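Nitrosopumilus output domain-containing protein (Pyrococcus horikoshii, PDB 2P9X) is of unknown function but binds zinc ions and forms a four-chain assembly of small, all-helical subunits. Local coordinates at residues A[6-11]-A[88-93]; A[29-34]-A[47-52]; A[24-29]-A[54-59]. One frame throughout, in Å; residues are numbered along the deposited sequence.

Contact 1: residues A[6-11]-A[88-93]; sequences DILTKT and ELVSEI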
loop_
_atom_site.group_PDB
_atom_site.type_symbol
_atom_site.label_atom_id
_atom_site.label_comp_id
_atom_site.label_asym_id
_atom_site.label_seq_id
_atom_site.Cartn_x
_atom_site.Cartn_y
_atom_site.Cartn_z
ATOM N N ASP A 6 -23.066 -4.359 16.361
ATOM C CA ASP A 6 -22.565 -5.724 16.497
ATOM C C ASP A 6 -22.467 -6.403 15.132
ATOM O O ASP A 6 -21.431 -6.966 14.782
ATOM C CB ASP A 6 -23.493 -6.517 17.426
ATOM C CG ASP A 6 -23.085 -7.970 17.567
ATOM O OD1 ASP A 6 -21.880 -8.234 17.744
ATOM O OD2 ASP A 6 -23.974 -8.842 17.518
ATOM N N ILE A 7 -23.539 -6.329 14.351
ATOM C CA ILE A 7 -23.557 -6.958 13.035
ATOM C C ILE A 7 -22.527 -6.370 12.075
ATOM O O ILE A 7 -21.852 -7.106 11.348
ATOM C CB ILE A 7 -24.955 -6.864 12.398
ATOM C CG1 ILE A 7 -25.955 -7.654 13.245
ATOM C CG2 ILE A 7 -24.922 -7.423 10.988
ATOM C CD1 ILE A 7 -27.405 -7.436 12.841
ATOM N N LEU A 8 -22.390 -5.051 12.062
ATOM C CA LEU A 8 -21.413 -4.454 11.154
ATOM C C LEU A 8 -19.991 -4.818 11.568
ATOM O O LEU A 8 -19.177 -5.209 10.737
ATOM C CB LEU A 8 -21.555 -2.931 11.111
ATOM C CG LEU A 8 -20.522 -2.234 10.216
ATOM C CD1 LEU A 8 -20.586 -2.814 8.812
ATOM C CD2 LEU A 8 -20.784 -0.737 10.188
ATOM N N THR A 9 -19.695 -4.697 12.856
ATOM C CA THR A 9 -18.355 -4.999 13.345
ATOM C C THR A 9 -17.962 -6.445 13.091
ATOM O O THR A 9 -16.872 -6.711 12.590
ATOM C CB THR A 9 -18.229 -4.670 14.852
ATOM O OG1 THR A 9 -18.523 -3.281 15.053
ATOM C CG2 THR A 9 -16.805 -4.947 15.348
ATOM N N LYS A 10 -18.849 -7.382 13.406
ATOM C CA LYS A 10 -18.533 -8.791 13.185
ATOM C C LYS A 10 -18.360 -9.102 11.705
ATOM O O LYS A 10 -17.469 -9.862 11.324
ATOM C CB LYS A 10 -19.623 -9.692 13.770
ATOM C CG LYS A 10 -19.272 -11.174 13.732
ATOM C CD LYS A 10 -17.984 -11.449 14.507
ATOM C CE LYS A 10 -17.586 -12.918 14.448
ATOM N NZ LYS A 10 -17.619 -13.558 15.793
ATOM N N THR A 11 -19.208 -8.517 10.865
ATOM C CA THR A 11 -19.116 -8.759 9.430
ATOM C C THR A 11 -17.761 -8.292 8.918
ATOM O O THR A 11 -17.136 -8.967 8.103
ATOM C CB THR A 11 -20.219 -8.024 8.660
ATOM O OG1 THR A 11 -21.495 -8.467 9.129
ATOM C CG2 THR A 11 -20.112 -8.315 7.164
ATOM N N GLU A 88 -23.071 5.589 4.085
ATOM C CA GLU A 88 -24.444 5.272 3.710
ATOM C C GLU A 88 -24.842 3.924 4.299
ATOM O O GLU A 88 -25.997 3.717 4.675
ATOM C CB GLU A 88 -24.592 5.218 2.190
ATOM C CG GLU A 88 -24.470 6.565 1.510
ATOM C CD GLU A 88 -24.568 6.467 -0.002
ATOM O OE1 GLU A 88 -24.731 5.343 -0.529
ATOM O OE2 GLU A 88 -24.477 7.522 -0.664
ATOM N N LEU A 89 -23.879 3.004 4.377
ATOM C CA LEU A 89 -24.142 1.672 4.914
ATOM C C LEU A 89 -24.530 1.743 6.389
ATOM O O LEU A 89 -25.462 1.065 6.829
ATOM C CB LEU A 89 -22.908 0.777 4.748
ATOM C CG LEU A 89 -23.072 -0.690 5.159
ATOM C CD1 LEU A 89 -24.033 -1.392 4.202
ATOM C CD2 LEU A 89 -21.714 -1.383 5.160
ATOM N N VAL A 90 -23.809 2.559 7.152
ATOM C CA VAL A 90 -24.094 2.714 8.572
ATOM C C VAL A 90 -25.447 3.394 8.739
ATOM O O VAL A 90 -26.231 3.034 9.617
ATOM C CB VAL A 90 -22.994 3.549 9.269
ATOM C CG1 VAL A 90 -23.408 3.892 10.694
ATOM C CG2 VAL A 90 -21.685 2.755 9.279
ATOM N N SER A 91 -25.717 4.377 7.886
ATOM C CA SER A 91 -26.985 5.093 7.943
ATOM C C SER A 91 -28.139 4.137 7.680
ATOM O O SER A 91 -29.161 4.185 8.362
ATOM C CB SER A 91 -27.004 6.227 6.917
ATOM O OG SER A 91 -26.103 7.252 7.291
ATOM N N GLU A 92 -27.969 3.266 6.689
ATOM C CA GLU A 92 -29.001 2.300 6.347
ATOM C C GLU A 92 -29.205 1.284 7.462
ATOM O O GLU A 92 -30.340 0.915 7.776
ATOM C CB GLU A 92 -28.650 1.593 5.035
ATOM C CG GLU A 92 -28.052 2.541 3.999
ATOM C CD GLU A 92 -28.669 2.387 2.622
ATOM O OE1 GLU A 92 -29.744 1.758 2.516
ATOM O OE2 GLU A 92 -28.088 2.912 1.647
ATOM N N ILE A 93 -28.112 0.830 8.068
ATOM C CA ILE A 93 -28.212 -0.132 9.163
ATOM C C ILE A 93 -28.962 0.492 10.340
ATOM O O ILE A 93 -29.789 -0.162 10.977
ATOM C CB ILE A 93 -26.820 -0.580 9.646
ATOM C CG1 ILE A 93 -26.145 -1.433 8.571
ATOM C CG2 ILE A 93 -26.953 -1.369 10.948
ATOM C CD1 ILE A 93 -24.714 -1.819 8.924
#
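Leu-8 reaches from helix 3-19 into a set of three aliphatic side chains on helix 86-97, and it contributes the largest single share of the surface covered here. Each part of the leucine meets a different partner. The methyl CD2 lies 3.7 Å from CG2 of Val-90, where the two side chains cross at about a right angle. The other methyl, CD1, comes to 4.1 Å from CD2 of Leu-89. Closer to the backbone, CB of Leu-8 takes the CD1 methyl of Ile-93 at 4.0 Å. The segments run 140° apart in direction, with their axes 11.3 Å apart, so this is an oblique, roughly antiparallel helix pair that brings the two ends of the all-helical domain together. Ile-93 is the second largest contributor; its CG1 stands anti to the carbonyl carbon (chi1 -69°) and chi2 is extended at 175°, which carries CD1 out to the Leu-8 stem. Val-90 comes in with the branch beside its backbone N, CG2, and leaves CG1 anti to that nitrogen. Leu-73 of helix 59-76 packs on both Leu-89 and Ile-93, and also touches Thr-11, adding a third helix to this buried apolar layer.

Contact 2: residues A[29-34]-A[47-52]; sequences AHLRAT and QKFKEA
Phe-49 and Ala-52, one helical turn apart on helix 46-57, receive Leu-31 and His-30 of helix 23-35. At Phe-49 the ring carbon CE1 lies 4.1 Å from CD1 of Leu-31, and the two side chains meet obliquely. The torsion of Phe-49 puts CG anti to its own nitrogen (chi1 174°), which lets the ring come within contact of Leu-31 although the CB bond does not aim at that helix. Leu-41 and Ala-42 of helix 41-44 and Leu-86 of helix 86-97 also touch this phenyl group. The short segments cross at 110° with their axes 11.2 Å apart, a steep helix-helix crossing within the all-helical Nitrosopumilus output domain, and the backbones come nearest where Leu-31 faces Ala-52. The small side chain of Ala-52 suits this approach: its CB packs against CD2 of Leu-31 at 3.5 Å, so the leucine divides its two methyls between alanine and phenylalanine. Ala-52 also offers its carbonyl, and NE2 of His-30 donates to that oxygen at 2.8 Å. The bond is bent, with an N-H...O angle of 134°, and the donor stands above the carbonyl plane. At the other nitrogen, ND1 of His-30 is hydrogen-bonded to the hydroxyl of Tyr-60 of the third subunit, so the imidazole links an intrachain helix pair to an interface between chains. A leucine in place of His-30 would probably leave both the Ala-52 carbonyl and the Tyr-60 hydroxyl without this partner. Over one ring face sits OG1 of Thr-34, 4.1 Å above the imidazole plane; the same hydroxyl donates to the backbone O of His-30 at 2.8 Å, an oxygen that also accepts the helical bond from Thr-34 N.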
loop_
_atom_site.group_PDB
_atom_site.type_symbol
_atom_site.label_atom_id
_atom_site.label_comp_id
_atom_site.label_asym_id
_atom_site.label_seq_id
_atom_site.Cartn_x
_atom_site.Cartn_y
_atom_site.Cartn_z
ATOM N N ALA A 29 -3.758 -2.963 14.925
ATOM C CA ALA A 29 -2.580 -2.303 15.482
ATOM C C ALA A 29 -2.563 -0.851 15.018
ATOM O O ALA A 29 -2.233 0.057 15.780
ATOM C CB ALA A 29 -1.314 -3.008 15.021
ATOM N N HIS A 30 -2.904 -0.641 13.750
ATOM C CA HIS A 30 -2.945 0.695 13.169
ATOM C C HIS A 30 -4.001 1.571 13.838
ATOM O O HIS A 30 -3.727 2.707 14.206
ATOM C CB HIS A 30 -3.235 0.589 11.674
ATOM C CG HIS A 30 -3.397 1.910 10.995
ATOM N ND1 HIS A 30 -2.353 2.793 10.822
ATOM C CD2 HIS A 30 -4.477 2.488 10.420
ATOM C CE1 HIS A 30 -2.781 3.856 10.166
ATOM N NE2 HIS A 30 -4.069 3.696 9.909
ATOM N N LEU A 31 -5.209 1.045 14.004
ATOM C CA LEU A 31 -6.277 1.831 14.630
ATOM C C LEU A 31 -5.990 2.129 16.091
ATOM O O LEU A 31 -6.339 3.191 16.594
ATOM C CB LEU A 31 -7.621 1.105 14.514
ATOM C CG LEU A 31 -8.137 0.905 13.085
ATOM C CD1 LEU A 31 -9.396 0.045 13.142
ATOM C CD2 LEU A 31 -8.428 2.253 12.427
ATOM N N ARG A 32 -5.367 1.177 16.775
ATOM C CA ARG A 32 -5.035 1.340 18.187
ATOM C C ARG A 32 -3.991 2.431 18.361
ATOM O O ARG A 32 -4.143 3.327 19.194
ATOM C CB ARG A 32 -4.484 0.028 18.751
ATOM C CG ARG A 32 -4.355 -0.021 20.268
ATOM C CD ARG A 32 -5.584 -0.672 20.898
ATOM N NE ARG A 32 -6.546 0.299 21.407
ATOM C CZ ARG A 32 -7.827 0.035 21.641
ATOM N NH1 ARG A 32 -8.319 -1.174 21.406
ATOM N NH2 ARG A 32 -8.614 0.978 22.131
ATOM N N ALA A 33 -2.931 2.355 17.566
ATOM C CA ALA A 33 -1.843 3.323 17.652
ATOM C C ALA A 33 -2.183 4.734 17.180
ATOM O O ALA A 33 -1.685 5.715 17.741
ATOM C CB ALA A 33 -0.627 2.797 16.880
ATOM N N THR A 34 -3.040 4.856 16.173
ATOM C CA THR A 34 -3.367 6.172 15.642
ATOM C C THR A 34 -4.637 6.827 16.164
ATOM O O THR A 34 -4.739 8.056 16.163
ATOM C CB THR A 34 -3.433 6.146 14.097
ATOM O OG1 THR A 34 -4.555 5.359 13.672
ATOM C CG2 THR A 34 -2.151 5.541 13.524
ATOM N N GLN A 47 -16.579 7.659 8.485
ATOM C CA GLN A 47 -15.672 8.530 7.749
ATOM C C GLN A 47 -14.255 8.451 8.328
ATOM O O GLN A 47 -13.277 8.381 7.581
ATOM C CB GLN A 47 -16.171 9.982 7.777
ATOM C CG GLN A 47 -15.190 10.969 7.152
ATOM C CD GLN A 47 -15.744 12.382 7.042
ATOM O OE1 GLN A 47 -15.003 13.327 6.767
ATOM N NE2 GLN A 47 -17.050 12.530 7.240
ATOM N N LYS A 48 -14.147 8.452 9.653
ATOM C CA LYS A 48 -12.840 8.379 10.303
ATOM C C LYS A 48 -12.201 7.012 10.053
ATOM O O LYS A 48 -10.990 6.907 9.861
ATOM C CB LYS A 48 -12.980 8.628 11.807
ATOM C CG LYS A 48 -11.654 8.731 12.545
ATOM C CD LYS A 48 -11.834 9.237 13.968
ATOM C CE LYS A 48 -12.407 10.647 13.984
ATOM N NZ LYS A 48 -11.547 11.610 13.238
ATOM N N PHE A 49 -13.023 5.967 10.053
ATOM C CA PHE A 49 -12.525 4.617 9.814
ATOM C C PHE A 49 -11.964 4.548 8.391
ATOM O O PHE A 49 -10.868 4.023 8.166
ATOM C CB PHE A 49 -13.661 3.596 10.005
ATOM C CG PHE A 49 -13.285 2.181 9.647
ATOM C CD1 PHE A 49 -12.685 1.350 10.588
ATOM C CD2 PHE A 49 -13.521 1.683 8.370
ATOM C CE1 PHE A 49 -12.324 0.042 10.263
ATOM C CE2 PHE A 49 -13.166 0.370 8.031
ATOM C CZ PHE A 49 -12.566 -0.448 8.981
ATOM N N LYS A 50 -12.708 5.091 7.429
ATOM C CA LYS A 50 -12.256 5.084 6.044
ATOM C C LYS A 50 -10.945 5.849 5.915
ATOM O O LYS A 50 -10.016 5.399 5.243
ATOM C CB LYS A 50 -13.321 5.705 5.136
ATOM C CG LYS A 50 -14.418 4.722 4.762
ATOM C CD LYS A 50 -15.523 5.380 3.940
ATOM C CE LYS A 50 -14.971 6.371 2.933
ATOM N NZ LYS A 50 -15.779 6.400 1.679
ATOM N N GLU A 51 -10.874 7.003 6.570
ATOM C CA GLU A 51 -9.673 7.827 6.541
ATOM C C GLU A 51 -8.490 7.040 7.107
ATOM O O GLU A 51 -7.396 7.073 6.549
ATOM C CB GLU A 51 -9.884 9.100 7.373
ATOM C CG GLU A 51 -8.641 9.970 7.507
ATOM C CD GLU A 51 -8.826 11.129 8.481
ATOM O OE1 GLU A 51 -9.930 11.266 9.053
ATOM O OE2 GLU A 51 -7.860 11.899 8.677
ATOM N N ALA A 52 -8.722 6.330 8.210
ATOM C CA ALA A 52 -7.668 5.547 8.853
ATOM C C ALA A 52 -7.140 4.428 7.967
ATOM O O ALA A 52 -5.939 4.203 7.902
ATOM C CB ALA A 52 -8.171 4.962 10.177
#

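Contact 3: residues A[24-29]-A[54-59]; sequences EAVLEA and SKLFGE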
loop_
_atom_site.group_PDB
_atom_site.type_symbol
_atom_site.label_atom_id
_atom_site.label_comp_id
_atom_site.label_asym_id
_atom_site.label_seq_id
_atom_site.Cartn_x
_atom_site.Cartn_y
_atom_site.Cartn_z
ATOM N N GLU A 24 -6.452 -8.695 10.325
ATOM C CA GLU A 24 -7.122 -8.213 11.530
ATOM C C GLU A 24 -6.104 -7.600 12.490
ATOM O O GLU A 24 -6.294 -6.489 12.989
ATOM C CB GLU A 24 -7.870 -9.350 12.232
ATOM C CG GLU A 24 -8.743 -8.880 13.396
ATOM C CD GLU A 24 -9.383 -10.037 14.139
ATOM O OE1 GLU A 24 -9.130 -11.197 13.768
ATOM O OE2 GLU A 24 -10.138 -9.783 15.098
ATOM N N ALA A 25 -5.011 -8.318 12.736
ATOM C CA ALA A 25 -3.986 -7.815 13.649
ATOM C C ALA A 25 -3.334 -6.542 13.131
ATOM O O ALA A 25 -3.059 -5.617 13.897
ATOM C CB ALA A 25 -2.925 -8.874 13.869
ATOM N N VAL A 26 -3.074 -6.494 11.830
ATOM C CA VAL A 26 -2.436 -5.323 11.244
ATOM C C VAL A 26 -3.332 -4.092 11.309
ATOM O O VAL A 26 -2.903 -3.024 11.757
ATOM C CB VAL A 26 -2.014 -5.618 9.787
ATOM C CG1 VAL A 26 -1.576 -4.342 9.081
ATOM C CG2 VAL A 26 -0.869 -6.629 9.799
ATOM N N LEU A 27 -4.578 -4.223 10.870
ATOM C CA LEU A 27 -5.466 -3.066 10.916
ATOM C C LEU A 27 -5.725 -2.642 12.359
ATOM O O LEU A 27 -5.750 -1.455 12.665
ATOM C CB LEU A 27 -6.793 -3.370 10.208
ATOM C CG LEU A 27 -7.828 -2.235 10.190
ATOM C CD1 LEU A 27 -7.228 -0.948 9.640
ATOM C CD2 LEU A 27 -9.015 -2.679 9.334
ATOM N N GLU A 28 -5.908 -3.605 13.255
ATOM C CA GLU A 28 -6.162 -3.252 14.647
ATOM C C GLU A 28 -4.967 -2.556 15.290
ATOM O O GLU A 28 -5.134 -1.649 16.096
ATOM C CB GLU A 28 -6.580 -4.487 15.439
ATOM C CG GLU A 28 -8.081 -4.702 15.347
ATOM C CD GLU A 28 -8.514 -6.110 15.647
ATOM O OE1 GLU A 28 -7.651 -6.950 15.982
ATOM O OE2 GLU A 28 -9.730 -6.382 15.522
ATOM N N ALA A 29 -3.758 -2.963 14.925
ATOM C CA ALA A 29 -2.580 -2.303 15.482
ATOM C C ALA A 29 -2.563 -0.851 15.018
ATOM O O ALA A 29 -2.233 0.057 15.780
ATOM C CB ALA A 29 -1.314 -3.008 15.021
ATOM N N SER A 54 -7.238 4.379 4.761
ATOM C CA SER A 54 -6.551 5.025 3.650
ATOM C C SER A 54 -5.134 5.403 4.083
ATOM O O SER A 54 -4.200 5.326 3.292
ATOM C CB SER A 54 -7.306 6.281 3.200
ATOM O OG SER A 54 -6.708 6.831 2.034
ATOM N N LYS A 55 -4.972 5.797 5.341
ATOM C CA LYS A 55 -3.640 6.157 5.828
ATOM C C LYS A 55 -2.740 4.930 5.950
ATOM O O LYS A 55 -1.521 5.030 5.857
ATOM C CB LYS A 55 -3.735 6.880 7.171
ATOM C CG LYS A 55 -4.022 8.363 7.013
ATOM C CD LYS A 55 -4.430 9.013 8.316
ATOM C CE LYS A 55 -4.736 10.488 8.095
ATOM N NZ LYS A 55 -5.235 11.140 9.336
ATOM N N LEU A 56 -3.345 3.764 6.132
ATOM C CA LEU A 56 -2.574 2.537 6.254
ATOM C C LEU A 56 -2.070 1.987 4.921
ATOM O O LEU A 56 -0.876 1.725 4.760
ATOM C CB LEU A 56 -3.420 1.467 6.957
ATOM C CG LEU A 56 -2.811 0.071 7.114
ATOM C CD1 LEU A 56 -1.500 0.138 7.889
ATOM C CD2 LEU A 56 -3.812 -0.819 7.844
ATOM N N PHE A 57 -2.978 1.839 3.959
ATOM C CA PHE A 57 -2.635 1.259 2.663
ATOM C C PHE A 57 -2.869 2.134 1.440
ATOM O O PHE A 57 -2.559 1.718 0.330
ATOM C CB PHE A 57 -3.431 -0.030 2.454
ATOM C CG PHE A 57 -3.134 -1.114 3.451
ATOM C CD1 PHE A 57 -1.850 -1.623 3.584
ATOM C CD2 PHE A 57 -4.164 -1.678 4.204
ATOM C CE1 PHE A 57 -1.590 -2.689 4.449
ATOM C CE2 PHE A 57 -3.915 -2.746 5.072
ATOM C CZ PHE A 57 -2.627 -3.250 5.191
ATOM N N GLY A 58 -3.431 3.320 1.631
ATOM C CA GLY A 58 -3.707 4.176 0.493
ATOM C C GLY A 58 -5.188 4.142 0.173
ATOM O O GLY A 58 -5.907 3.274 0.666
ATOM N N GLU A 59 -5.645 5.067 -0.668
ATOM C CA GLU A 59 -7.062 5.152 -1.005
ATOM C C GLU A 59 -7.598 4.032 -1.891
ATOM O O GLU A 59 -8.770 3.662 -1.788
ATOM C CB GLU A 59 -7.357 6.505 -1.651
ATOM C CG GLU A 59 -8.834 6.761 -1.863
ATOM C CD GLU A 59 -9.095 8.131 -2.448
ATOM O OE1 GLU A 59 -8.681 9.128 -1.818
ATOM O OE2 GLU A 59 -9.712 8.206 -3.532
#
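Val-26 and Leu-27 of helix 23-35 meet Leu-56 and Phe-57 at the C-terminal end of helix 46-57, an apolar helix-to-helix contact in the all-helical domain. Leu-27 and Leu-56 lie obliquely to one another, with CD1 of Leu-27 3.9 Å from CD2 of Leu-56. In Leu-56, CG is anti to the backbone N (chi1 177°), and the side chain extends to helix 23-35, where its CD2 also lies 4.1 Å from CA of Leu-27. Phe-57 is turned differently, with CG anti to the carbonyl carbon (chi1 -63°). The Phe-57 and Val-26 side chains cross at about a right angle, with CZ set against the valine methyl CG1, a more distant touch than the leucine pair. Beyond Phe-57, Gly-58, with positive phi, is the first residue to leave the helix and stands at the N-cap of helix 59-76. Three of these side chains also pack against the second subunit: Leu-56 touches Phe-57, and Phe-57 touches Leu-56, of that subunit, while Val-26 meets its His-30. Within the chain, CG of Leu-56 sits 3.5 Å above the plane of the Phe-57 ring, over its centre.

How the contacts relate
Contacts 2 and 3 are two parts of one interface between helices 23-35 and 46-57, their centres about 7 Å apart, and they share Ala-29. They join directly: NE2 of His-30 lies 3.8 Å from CB of Leu-56, and CZ of Phe-49 is 4.2 Å from CD2 of Leu-27. Both border the second subunit. Contact 1 lies on the opposite side of the chain's centre, about 17 Å from contact 2 and 19 Å from contact 3 between centres, and encloses both in sequence. In contact 1 the Leu-8 side chain is about 11 Å from a bound zinc ion. Glu-24 and Glu-28, zinc-binding in a crystal structure but without zinc in this chain, lie on segment 24-29 outside its packing.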